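Local coordinates for FAD:protein FMN transferase (Vibrio cholerae, PDB 6NXI) that probably transfers the FMN moiety of FAD onto a threonine hydroxyl of a target flavoprotein, with magnesium as cofactor and release of AMP, at residues A[96-101]-A[147-152]; A[104-109]-A[121-126]. One frame throughout, in Å; residues are numbered along the deposited sequence. Where two conformers were deposited one is given.

Contact 1 of 2, residues A[96-101]-A[147-152]; sequences DVTVGP and PELYVD. With FAD (flavin-adenine dinucleotide), chain B.
Asp152 lies against the backbone of 96-101, where an Asx turn at Asp96 leads into helix 100-105, and the two segments together form part of the FAD pocket of this ApbE-family enzyme. Asp152 CB touches both Val97 O and Gly100 CA, 4.0 Å from the latter. With CG anti to the backbone N (chi1 177°), the carboxylate is carried on to the ribose: OD2 accepts from FAD O2B at 2.7 Å, while OD1 is engaged by Ser154. An aspartate suits the place, since one short arm can bind the sugar with one oxygen and the following loop with the other. Its backbone is pinned too, Asp152 N donating to Val97 O at 2.8 Å in a nearly straight bond (169°). Glycine suits position 100 because Tyr150 O lies 3.4 Å from Gly100 CA in a CA-H...O contact, where a CB would clash.

On the other segment, Asp96 N donates to FAD N1A at 3.0 Å, reading the adenine edge, and Val99 CG2 packs over the adenine face, 3.6 Å from FAD C5A. Asp96 OD1 takes two bonds from the same face of its carboxylate plane, from Thr98 N and Thr98 OG1, which fixes the turn; Thr98 OG1 in addition receives Gly131 N. Branched Val97 and Val151 fill the buried interior side, meeting through CG2 and CG1. Farther from the ligand, Pro101 CD lies 3.8 Å from Tyr150 CB. A water bridges the two backbones, bound to Thr98 O and accepting from Tyr150 N at 2.8 Å.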
ATOM      1  N   ASP A  96      -5.164  -6.190  -8.077  1.00 21.18           N
ATOM      2  CA  ASP A  96      -6.257  -5.784  -8.994  1.00 22.74           C
ATOM      3  C   ASP A  96      -7.112  -4.766  -8.264  1.00 23.01           C
ATOM      4  O   ASP A  96      -7.945  -5.138  -7.512  1.00 22.18           O
ATOM      5  CB  ASP A  96      -7.041  -6.993  -9.513  1.00 23.98           C
ATOM      6  CG  ASP A  96      -8.019  -6.602 -10.628  1.00 25.53           C
ATOM      7  OD1 ASP A  96      -8.378  -5.404 -10.708  1.00 24.85           O
ATOM      8  OD2 ASP A  96      -8.402  -7.515 -11.416  1.00 27.08           O
ATOM      9  N   VAL A  97      -6.899  -3.487  -8.519  1.00 22.15           N
ATOM     10  CA  VAL A  97      -7.645  -2.397  -7.838  1.00 21.84           C
ATOM     11  C   VAL A  97      -9.133  -2.412  -8.227  1.00 22.85           C
ATOM     12  O   VAL A  97      -9.890  -1.674  -7.587  1.00 23.51           O
ATOM     13  CB  VAL A  97      -6.975  -1.044  -8.094  1.00 21.96           C
ATOM     14  CG1 VAL A  97      -5.618  -1.017  -7.414  1.00 22.66           C
ATOM     15  CG2 VAL A  97      -6.904  -0.707  -9.585  1.00 23.41           C
ATOM     16  N   THR A  98      -9.584  -3.238  -9.184  1.00 23.53           N
ATOM     17  CA  THR A  98     -11.048  -3.320  -9.477  1.00 24.53           C
ATOM     18  C   THR A  98     -11.711  -4.342  -8.548  1.00 23.90           C
ATOM     19  O   THR A  98     -12.900  -4.596  -8.727  1.00 24.09           O
ATOM     20  CB  THR A  98     -11.357  -3.674 -10.930  1.00 24.45           C
ATOM     21  OG1 THR A  98     -11.011  -5.040 -11.149  1.00 24.67           O
ATOM     22  CG2 THR A  98     -10.608  -2.755 -11.861  1.00 25.36           C
ATOM     23  N   VAL A  99     -11.035  -4.828  -7.494  1.00 24.31           N
ATOM     24  CA  VAL A  99     -11.689  -5.755  -6.529  1.00 23.59           C
ATOM     25  C   VAL A  99     -12.551  -4.974  -5.517  1.00 22.88           C
ATOM     26  O   VAL A  99     -13.084  -5.593  -4.549  1.00 21.70           O
ATOM     27  CB  VAL A  99     -10.715  -6.688  -5.776  1.00 24.63           C
ATOM     28  CG1 VAL A  99     -10.072  -7.708  -6.695  1.00 25.80           C
ATOM     29  CG2 VAL A  99      -9.708  -5.926  -4.942  1.00 26.01           C
ATOM     30  N   GLY A 100     -12.728  -3.675  -5.686  1.00 22.35           N
ATOM     31  CA  GLY A 100     -13.613  -2.862  -4.846  1.00 22.21           C
ATOM     32  C   GLY A 100     -14.888  -3.580  -4.402  1.00 22.14           C
ATOM     33  O   GLY A 100     -15.182  -3.614  -3.206  1.00 22.25           O
ATOM     34  N   PRO A 101     -15.733  -4.080  -5.317  1.00 21.92           N
ATOM     35  CA  PRO A 101     -16.996  -4.721  -4.937  1.00 22.86           C
ATOM     36  C   PRO A 101     -16.790  -5.872  -3.953  1.00 23.22           C
ATOM     37  O   PRO A 101     -17.686  -6.056  -3.121  1.00 21.97           O
ATOM     38  CB  PRO A 101     -17.595  -5.162  -6.303  1.00 23.61           C
ATOM     39  CG  PRO A 101     -16.961  -4.195  -7.300  1.00 23.99           C
ATOM     40  CD  PRO A 101     -15.549  -4.065  -6.771  1.00 22.80           C
ATOM     41  N   PRO A 147     -20.726  -0.519 -16.077  1.00 38.57           N
ATOM     42  CA  PRO A 147     -21.146   0.567 -15.191  1.00 38.18           C
ATOM     43  C   PRO A 147     -20.850   0.372 -13.699  1.00 37.66           C
ATOM     44  O   PRO A 147     -20.694   1.347 -13.020  1.00 39.00           O
ATOM     45  CB  PRO A 147     -22.663   0.693 -15.441  1.00 39.89           C
ATOM     46  CG  PRO A 147     -23.072  -0.614 -16.077  1.00 40.83           C
ATOM     47  CD  PRO A 147     -21.855  -1.123 -16.811  1.00 39.93           C
ATOM     48  N   GLU A 148     -20.785  -0.866 -13.215  1.00 34.06           N
ATOM     49  CA  GLU A 148     -20.760  -1.144 -11.760  1.00 34.57           C
ATOM     50  C   GLU A 148     -19.309  -1.217 -11.264  1.00 31.59           C
ATOM     51  O   GLU A 148     -19.125  -1.580 -10.071  1.00 30.26           O
ATOM     52  CB  GLU A 148     -21.472  -2.472 -11.459  1.00 35.26           C
ATOM     53  CG  GLU A 148     -22.893  -2.545 -11.986  1.00 40.68           C
ATOM     54  CD  GLU A 148     -23.072  -3.043 -13.418  1.00 44.65           C
ATOM     55  OE1 GLU A 148     -22.052  -3.242 -14.138  1.00 42.31           O
ATOM     56  OE2 GLU A 148     -24.263  -3.268 -13.814  1.00 52.96           O
ATOM     57  N   LEU A 149     -18.325  -1.031 -12.153  1.00 30.79           N
ATOM     58  CA  LEU A 149     -16.885  -1.191 -11.813  1.00 30.41           C
ATOM     59  C   LEU A 149     -16.621  -0.273 -10.628  1.00 29.20           C
ATOM     60  O   LEU A 149     -17.102   0.856 -10.652  1.00 30.91           O
ATOM     61  CB  LEU A 149     -15.952  -0.843 -12.982  1.00 30.30           C
ATOM     62  CG  LEU A 149     -14.568  -1.492 -12.895  1.00 30.52           C
ATOM     63  CD1 LEU A 149     -14.617  -2.955 -13.284  1.00 30.52           C
ATOM     64  CD2 LEU A 149     -13.585  -0.766 -13.768  1.00 30.17           C
ATOM     65  N   TYR A 150     -15.906  -0.753  -9.617  1.00 29.12           N
ATOM     66  CA  TYR A 150     -15.609   0.057  -8.411  1.00 27.77           C
ATOM     67  C   TYR A 150     -14.122  -0.122  -8.115  1.00 25.46           C
ATOM     68  O   TYR A 150     -13.686  -1.219  -7.778  1.00 25.86           O
ATOM     69  CB  TYR A 150     -16.499  -0.404  -7.263  1.00 27.93           C
ATOM     70  CG  TYR A 150     -16.471   0.407  -5.992  1.00 26.59           C
ATOM     71  CD1 TYR A 150     -15.330   0.487  -5.201  1.00 25.38           C
ATOM     72  CD2 TYR A 150     -17.592   1.099  -5.546  1.00 27.63           C
ATOM     73  CE1 TYR A 150     -15.308   1.254  -4.054  1.00 25.22           C
ATOM     74  CE2 TYR A 150     -17.580   1.868  -4.389  1.00 26.53           C
ATOM     75  CZ  TYR A 150     -16.438   1.917  -3.612  1.00 26.40           C
ATOM     76  OH  TYR A 150     -16.460   2.696  -2.483  1.00 26.88           O
ATOM     77  N   VAL A 151     -13.347   0.926  -8.340  1.00 23.20           N
ATOM     78  CA  VAL A 151     -11.867   0.907  -8.172  1.00 22.48           C
ATOM     79  C   VAL A 151     -11.584   1.350  -6.742  1.00 22.57           C
ATOM     80  O   VAL A 151     -12.174   2.339  -6.266  1.00 21.96           O
ATOM     81  CB  VAL A 151     -11.189   1.853  -9.189  1.00 24.61           C
ATOM     82  CG1 VAL A 151      -9.722   1.982  -8.913  1.00 22.85           C
ATOM     83  CG2 VAL A 151     -11.424   1.389 -10.621  1.00 25.18           C
ATOM     84  N   ASP A 152     -10.694   0.611  -6.097  1.00 21.54           N
ATOM     85  CA  ASP A 152     -10.234   0.812  -4.710  1.00 21.20           C
ATOM     86  C   ASP A 152      -8.721   1.005  -4.766  1.00 19.92           C
ATOM     87  O   ASP A 152      -8.032   0.108  -5.289  1.00 20.85           O
ATOM     88  CB  ASP A 152     -10.594  -0.440  -3.936  1.00 21.28           C
ATOM     89  CG  ASP A 152     -10.127  -0.456  -2.499  1.00 22.59           C
ATOM     90  OD1 ASP A 152      -9.483   0.483  -2.068  1.00 21.28           O
ATOM     91  OD2 ASP A 152     -10.475  -1.438  -1.817  1.00 22.97           O
TER
HETATM   92  PA  FAD B 500      -2.564  -3.224   1.850  1.00 22.05           P
HETATM   93  O1A FAD B 500      -2.153  -4.584   2.287  1.00 24.13           O
HETATM   94  O2A FAD B 500      -1.547  -2.268   1.368  1.00 20.86           O
HETATM   95  O5B FAD B 500      -3.708  -3.332   0.738  1.00 22.90           O
HETATM   96  C5B FAD B 500      -4.945  -3.939   1.196  1.00 22.16           C
HETATM   97  C4B FAD B 500      -6.142  -3.123   0.773  1.00 22.37           C
HETATM   98  O4B FAD B 500      -6.244  -3.013  -0.668  1.00 23.87           O
HETATM   99  C3B FAD B 500      -7.452  -3.754   1.240  1.00 22.28           C
HETATM  100  O3B FAD B 500      -7.825  -3.214   2.508  1.00 23.50           O
HETATM  101  C2B FAD B 500      -8.427  -3.409   0.108  1.00 22.17           C
HETATM  102  O2B FAD B 500      -8.942  -2.105   0.259  1.00 23.01           O
HETATM  103  C1B FAD B 500      -7.520  -3.468  -1.114  1.00 23.37           C
HETATM  104  N9A FAD B 500      -7.333  -4.769  -1.719  1.00 22.93           N
HETATM  105  C8A FAD B 500      -7.611  -6.036  -1.185  1.00 21.95           C
HETATM  106  N7A FAD B 500      -7.186  -6.996  -1.969  1.00 22.65           N
HETATM  107  C5A FAD B 500      -6.655  -6.379  -3.084  1.00 21.88           C
HETATM  108  C6A FAD B 500      -6.086  -6.891  -4.260  1.00 22.87           C
HETATM  109  N6A FAD B 500      -5.884  -8.199  -4.498  1.00 23.64           N
HETATM  110  N1A FAD B 500      -5.612  -5.986  -5.140  1.00 22.41           N
HETATM  111  C2A FAD B 500      -5.798  -4.675  -4.890  1.00 21.94           C
HETATM  112  N3A FAD B 500      -6.318  -4.076  -3.810  1.00 22.57           N
HETATM  113  C4A FAD B 500      -6.741  -5.006  -2.937  1.00 22.14           C
HETATM  114  N1  FAD B 500     -10.107   3.852   5.914  1.00 26.98           N
HETATM  115  C2  FAD B 500     -11.164   4.346   6.648  1.00 29.64           C
HETATM  116  O2  FAD B 500     -11.671   3.657   7.561  1.00 29.26           O
HETATM  117  N3  FAD B 500     -11.665   5.590   6.434  1.00 28.29           N
HETATM  118  C4  FAD B 500     -11.171   6.422   5.463  1.00 29.02           C
HETATM  119  O4  FAD B 500     -11.666   7.525   5.273  1.00 31.52           O
HETATM  120  C4X FAD B 500     -10.086   5.937   4.660  1.00 26.44           C
HETATM  121  N5  FAD B 500      -9.599   6.707   3.709  1.00 25.72           N
HETATM  122  C5X FAD B 500      -8.565   6.217   2.946  1.00 24.85           C
HETATM  123  C6  FAD B 500      -8.044   7.015   1.907  1.00 25.15           C
HETATM  124  C7  FAD B 500      -7.007   6.604   1.096  1.00 25.26           C
HETATM  125  C7M FAD B 500      -6.495   7.515   0.004  1.00 26.33           C
HETATM  126  C8  FAD B 500      -6.433   5.333   1.335  1.00 23.59           C
HETATM  127  C8M FAD B 500      -5.306   4.812   0.481  1.00 25.24           C
HETATM  128  C9  FAD B 500      -6.942   4.529   2.359  1.00 23.77           C
HETATM  129  C9A FAD B 500      -7.996   4.947   3.183  1.00 24.19           C
HETATM  130  N10 FAD B 500      -8.546   4.156   4.200  1.00 26.22           N
HETATM  131  C10 FAD B 500      -9.600   4.617   4.969  1.00 25.71           C
HETATM  132  C1' FAD B 500      -7.941   2.847   4.526  1.00 28.54           C
HETATM  133  C2' FAD B 500      -8.289   1.749   3.587  1.00 29.15           C
HETATM  134  O2' FAD B 500      -9.687   1.478   3.629  1.00 29.82           O
HETATM  135  C3' FAD B 500      -7.524   0.478   3.993  1.00 27.88           C
HETATM  136  O3' FAD B 500      -7.892   0.015   5.273  1.00 28.85           O
HETATM  137  C4' FAD B 500      -6.019   0.650   4.066  1.00 29.45           C
HETATM  138  O4' FAD B 500      -5.591   1.473   2.993  1.00 27.38           O
HETATM  139  C5' FAD B 500      -5.302  -0.685   4.111  1.00 27.11           C
HETATM  140  O5' FAD B 500      -3.882  -0.433   3.969  1.00 27.88           O
HETATM  141  P   FAD B 500      -2.857  -1.603   4.262  1.00 25.29           P
HETATM  142  O1P FAD B 500      -3.192  -2.317   5.493  1.00 28.57           O
HETATM  143  O2P FAD B 500      -1.529  -0.920   4.020  1.00 26.96           O
HETATM  144  O3P FAD B 500      -3.289  -2.561   3.071  1.00 26.71           O
HETATM  145  O   HOH W   1     -15.004  -3.404  -9.936  1.00 26.79           O

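Contact 2 of 2, residues A[104-109]-A[121-126]; sequences NLWGFG and EELNAR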
ATOM      1  N   ASN A 104     -15.636  -4.571  -0.460  1.00 21.12           N
ATOM      2  CA  ASN A 104     -16.835  -4.003   0.168  1.00 21.06           C
ATOM      3  C   ASN A 104     -17.718  -5.156   0.651  1.00 20.51           C
ATOM      4  O   ASN A 104     -18.157  -5.099   1.803  1.00 21.01           O
ATOM      5  CB  ASN A 104     -17.571  -3.082  -0.784  1.00 21.79           C
ATOM      6  CG  ASN A 104     -16.782  -1.832  -1.139  1.00 24.08           C
ATOM      7  OD1 ASN A 104     -15.708  -1.598  -0.611  1.00 26.76           O
ATOM      8  ND2 ASN A 104     -17.272  -1.107  -2.140  1.00 25.25           N
ATOM      9  N   LEU A 105     -17.919  -6.187  -0.168  1.00 20.93           N
ATOM     10  CA  LEU A 105     -18.751  -7.362   0.231  1.00 21.15           C
ATOM     11  C   LEU A 105     -18.257  -7.955   1.555  1.00 21.44           C
ATOM     12  O   LEU A 105     -19.092  -8.337   2.406  1.00 21.34           O
ATOM     13  CB  LEU A 105     -18.736  -8.384  -0.898  1.00 21.34           C
ATOM     14  CG  LEU A 105     -19.558  -9.647  -0.641  1.00 22.00           C
ATOM     15  CD1 LEU A 105     -21.055  -9.355  -0.663  1.00 23.29           C
ATOM     16  CD2 LEU A 105     -19.213 -10.724  -1.642  1.00 23.11           C
ATOM     17  N   TRP A 106     -16.954  -8.141   1.674  1.00 21.39           N
ATOM     18  CA  TRP A 106     -16.370  -8.859   2.825  1.00 21.91           C
ATOM     19  C   TRP A 106     -16.284  -7.986   4.075  1.00 23.36           C
ATOM     20  O   TRP A 106     -15.861  -8.500   5.097  1.00 23.29           O
ATOM     21  CB  TRP A 106     -15.041  -9.483   2.417  1.00 21.97           C
ATOM     22  CG  TRP A 106     -15.240 -10.660   1.516  1.00 21.82           C
ATOM     23  CD1 TRP A 106     -14.972 -10.756   0.185  1.00 23.18           C
ATOM     24  CD2 TRP A 106     -15.841 -11.919   1.875  1.00 23.03           C
ATOM     25  NE1 TRP A 106     -15.346 -11.974  -0.292  1.00 23.95           N
ATOM     26  CE2 TRP A 106     -15.845 -12.717   0.717  1.00 23.52           C
ATOM     27  CE3 TRP A 106     -16.254 -12.465   3.091  1.00 23.09           C
ATOM     28  CZ2 TRP A 106     -16.328 -14.020   0.713  1.00 24.01           C
ATOM     29  CZ3 TRP A 106     -16.718 -13.765   3.089  1.00 24.22           C
ATOM     30  CH2 TRP A 106     -16.751 -14.507   1.909  1.00 25.00           C
ATOM     31  N   GLY A 107     -16.559  -6.681   3.973  1.00 22.11           N
ATOM     32  CA  GLY A 107     -16.680  -5.796   5.142  1.00 22.17           C
ATOM     33  C   GLY A 107     -15.507  -4.865   5.320  1.00 23.15           C
ATOM     34  O   GLY A 107     -15.372  -4.331   6.454  1.00 24.87           O
ATOM     35  N   PHE A 108     -14.671  -4.666   4.309  1.00 22.29           N
ATOM     36  CA  PHE A 108     -13.397  -3.926   4.451  1.00 22.01           C
ATOM     37  C   PHE A 108     -13.419  -2.595   3.719  1.00 22.96           C
ATOM     38  O   PHE A 108     -12.311  -2.014   3.522  1.00 23.42           O
ATOM     39  CB  PHE A 108     -12.240  -4.813   4.032  1.00 23.17           C
ATOM     40  CG  PHE A 108     -12.099  -6.040   4.890  1.00 25.34           C
ATOM     41  CD1 PHE A 108     -11.613  -5.911   6.167  1.00 26.63           C
ATOM     42  CD2 PHE A 108     -12.412  -7.299   4.393  1.00 26.58           C
ATOM     43  CE1 PHE A 108     -11.429  -7.036   6.946  1.00 28.99           C
ATOM     44  CE2 PHE A 108     -12.245  -8.419   5.179  1.00 26.85           C
ATOM     45  CZ  PHE A 108     -11.727  -8.279   6.447  1.00 27.51           C
ATOM     46  N   GLY A 109     -14.587  -2.181   3.255  1.00 22.81           N
ATOM     47  CA  GLY A 109     -14.704  -0.899   2.527  1.00 23.03           C
ATOM     48  C   GLY A 109     -15.779  -0.058   3.192  1.00 22.83           C
ATOM     49  O   GLY A 109     -16.174  -0.246   4.353  1.00 22.78           O
ATOM     50  N   GLU A 121     -24.096 -16.982  -4.404  1.00 33.02           N
ATOM     51  CA  GLU A 121     -24.766 -16.157  -5.444  1.00 34.23           C
ATOM     52  C   GLU A 121     -24.384 -14.685  -5.315  1.00 31.79           C
ATOM     53  O   GLU A 121     -24.127 -14.048  -6.361  1.00 29.88           O
ATOM     54  CB  GLU A 121     -26.284 -16.280  -5.388  1.00 38.61           C
ATOM     55  CG  GLU A 121     -26.751 -17.636  -5.835  1.00 42.25           C
ATOM     56  CD  GLU A 121     -26.772 -18.725  -4.777  1.00 45.51           C
ATOM     57  OE1 GLU A 121     -26.163 -18.555  -3.661  1.00 47.76           O
ATOM     58  OE2 GLU A 121     -27.415 -19.747  -5.057  1.00 50.80           O
ATOM     59  N   GLU A 122     -24.368 -14.116  -4.108  1.00 30.01           N
ATOM     60  CA  GLU A 122     -23.951 -12.701  -3.914  0.60 30.35           C
ATOM     61  C   GLU A 122     -22.483 -12.561  -4.307  1.00 28.80           C
ATOM     62  O   GLU A 122     -22.101 -11.520  -4.921  1.00 27.23           O
ATOM     63  CB  GLU A 122     -24.160 -12.243  -2.467  0.60 30.49           C
ATOM     64  CG  GLU A 122     -23.931 -10.742  -2.305  0.60 32.40           C
ATOM     65  CD  GLU A 122     -24.330 -10.068  -0.998  0.60 34.58           C
ATOM     66  OE1 GLU A 122     -24.138 -10.684   0.059  0.60 35.48           O
ATOM     67  OE2 GLU A 122     -24.784  -8.885  -1.037  0.60 38.03           O
ATOM     68  N   LEU A 123     -21.669 -13.541  -3.896  1.00 27.19           N
ATOM     69  CA  LEU A 123     -20.215 -13.476  -4.207  1.00 27.21           C
ATOM     70  C   LEU A 123     -20.069 -13.446  -5.744  1.00 27.48           C
ATOM     71  O   LEU A 123     -19.336 -12.611  -6.275  1.00 26.82           O
ATOM     72  CB  LEU A 123     -19.506 -14.678  -3.592  1.00 27.61           C
ATOM     73  CG  LEU A 123     -18.039 -14.835  -3.944  1.00 28.49           C
ATOM     74  CD1 LEU A 123     -17.274 -13.594  -3.509  1.00 29.03           C
ATOM     75  CD2 LEU A 123     -17.448 -16.064  -3.293  1.00 30.92           C
ATOM     76  N   ASN A 124     -20.731 -14.376  -6.428  1.00 27.51           N
ATOM     77  CA  ASN A 124     -20.602 -14.532  -7.898  1.00 29.69           C
ATOM     78  C   ASN A 124     -21.052 -13.244  -8.580  1.00 29.40           C
ATOM     79  O   ASN A 124     -20.408 -12.856  -9.565  1.00 30.67           O
ATOM     80  CB  ASN A 124     -21.305 -15.785  -8.433  1.00 31.49           C
ATOM     81  CG  ASN A 124     -20.512 -17.037  -8.126  1.00 33.06           C
ATOM     82  OD1 ASN A 124     -19.331 -16.969  -7.801  1.00 34.75           O
ATOM     83  ND2 ASN A 124     -21.175 -18.178  -8.142  1.00 35.66           N
ATOM     84  N   ALA A 125     -22.112 -12.599  -8.103  1.00 29.73           N
ATOM     85  CA  ALA A 125     -22.590 -11.309  -8.659  1.00 30.25           C
ATOM     86  C   ALA A 125     -21.505 -10.233  -8.517  1.00 29.38           C
ATOM     87  O   ALA A 125     -21.316  -9.409  -9.418  1.00 28.76           O
ATOM     88  CB  ALA A 125     -23.858 -10.884  -7.982  1.00 31.94           C
ATOM     89  N   ARG A 126     -20.774 -10.230  -7.400  1.00 27.80           N
ATOM     90  CA  ARG A 126     -19.736  -9.190  -7.209  1.00 27.58           C
ATOM     91  C   ARG A 126     -18.505  -9.508  -8.041  1.00 27.19           C
ATOM     92  O   ARG A 126     -17.890  -8.563  -8.543  1.00 26.51           O
ATOM     93  CB  ARG A 126     -19.347  -9.096  -5.730  1.00 28.18           C
ATOM     94  CG  ARG A 126     -20.493  -8.628  -4.847  1.00 30.20           C
ATOM     95  CD  ARG A 126     -20.598  -7.141  -4.695  1.00 29.09           C
ATOM     96  NE  ARG A 126     -21.695  -6.856  -3.769  1.00 29.31           N
ATOM     97  CZ  ARG A 126     -21.625  -6.056  -2.690  1.00 29.40           C
ATOM     98  NH1 ARG A 126     -20.499  -5.433  -2.366  1.00 27.14           N
ATOM     99  NH2 ARG A 126     -22.714  -5.840  -1.979  1.00 30.27           N
TER
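Leu105 lays its isobutyl group over the guanidinium of Arg126, with CD1 above the centre of that flat group, 3.9 Å from its plane. The contact is a helix-to-helix one: the C-terminal part of helix 100-105, which closes in a Schellman motif at Gly107, packs against helix 120-127. Leucine fits because its two methyls can serve different neighbours. CG stands anti to the backbone N (chi1 -180°), which carries the two methyls to helix 120-127; CD1 then meets the polar chain of Arg126 and, in the conformer given, also that of Glu122, whereas CD2 enters an apolar corner, 3.9 Å from Leu123 CD1. The two leucine side chains cross at about a right angle.

Trp106 closes that corner. Leu105 CD2 sits 4.2 Å above one face of the indole, offset toward its rim, and Leu123 CD1 approaches obliquely, 4.1 Å from Trp106 NE1. The indole N-H itself is used by Gly248 O, so the ring is apolar enough to pack on the leucines, with an N-H that ties the corner to a loop far along the sequence.

Arg126 is long enough to reach helix 100-105. A bend at chi2 (-89°) turns its chain so that one face of the guanidinium is laid against the Leu105 side chain, with Asn104 CB at its edge, 4.1 Å from Arg126 NH1. The charge is met by Glu111 in a salt bridge, and tentatively, in one of two conformers, by a long salt bridge to Glu122, whose OE1 pairs with Arg113. At the helix end, Gly107 adopts a positive phi (106°), readily accessible to a residue without a side chain, and its N donates to Asn104 O at 3.1 Å.

How the contacts relate
Helix 100-105 is the shared element: contact 1 uses its beginning and contact 2 its end, and their centres lie about 11 Å apart. Arg126 ties them together, its NH1 lying 3.0 Å from Pro101 O in a probable hydrogen bond, so the arginine of contact 2 also grips the first turn of the helix. Beside it, Asn104 ND2 packs 3.5 Å from Tyr150 CZ. Contact 1 touches FAD directly, and the side chain of Val97 is about 9 Å from a bound magnesium ion. Contact 2 lies farther from the ligand, away from the metal sites; the side chain of Asn104 is about 7 Å from FAD.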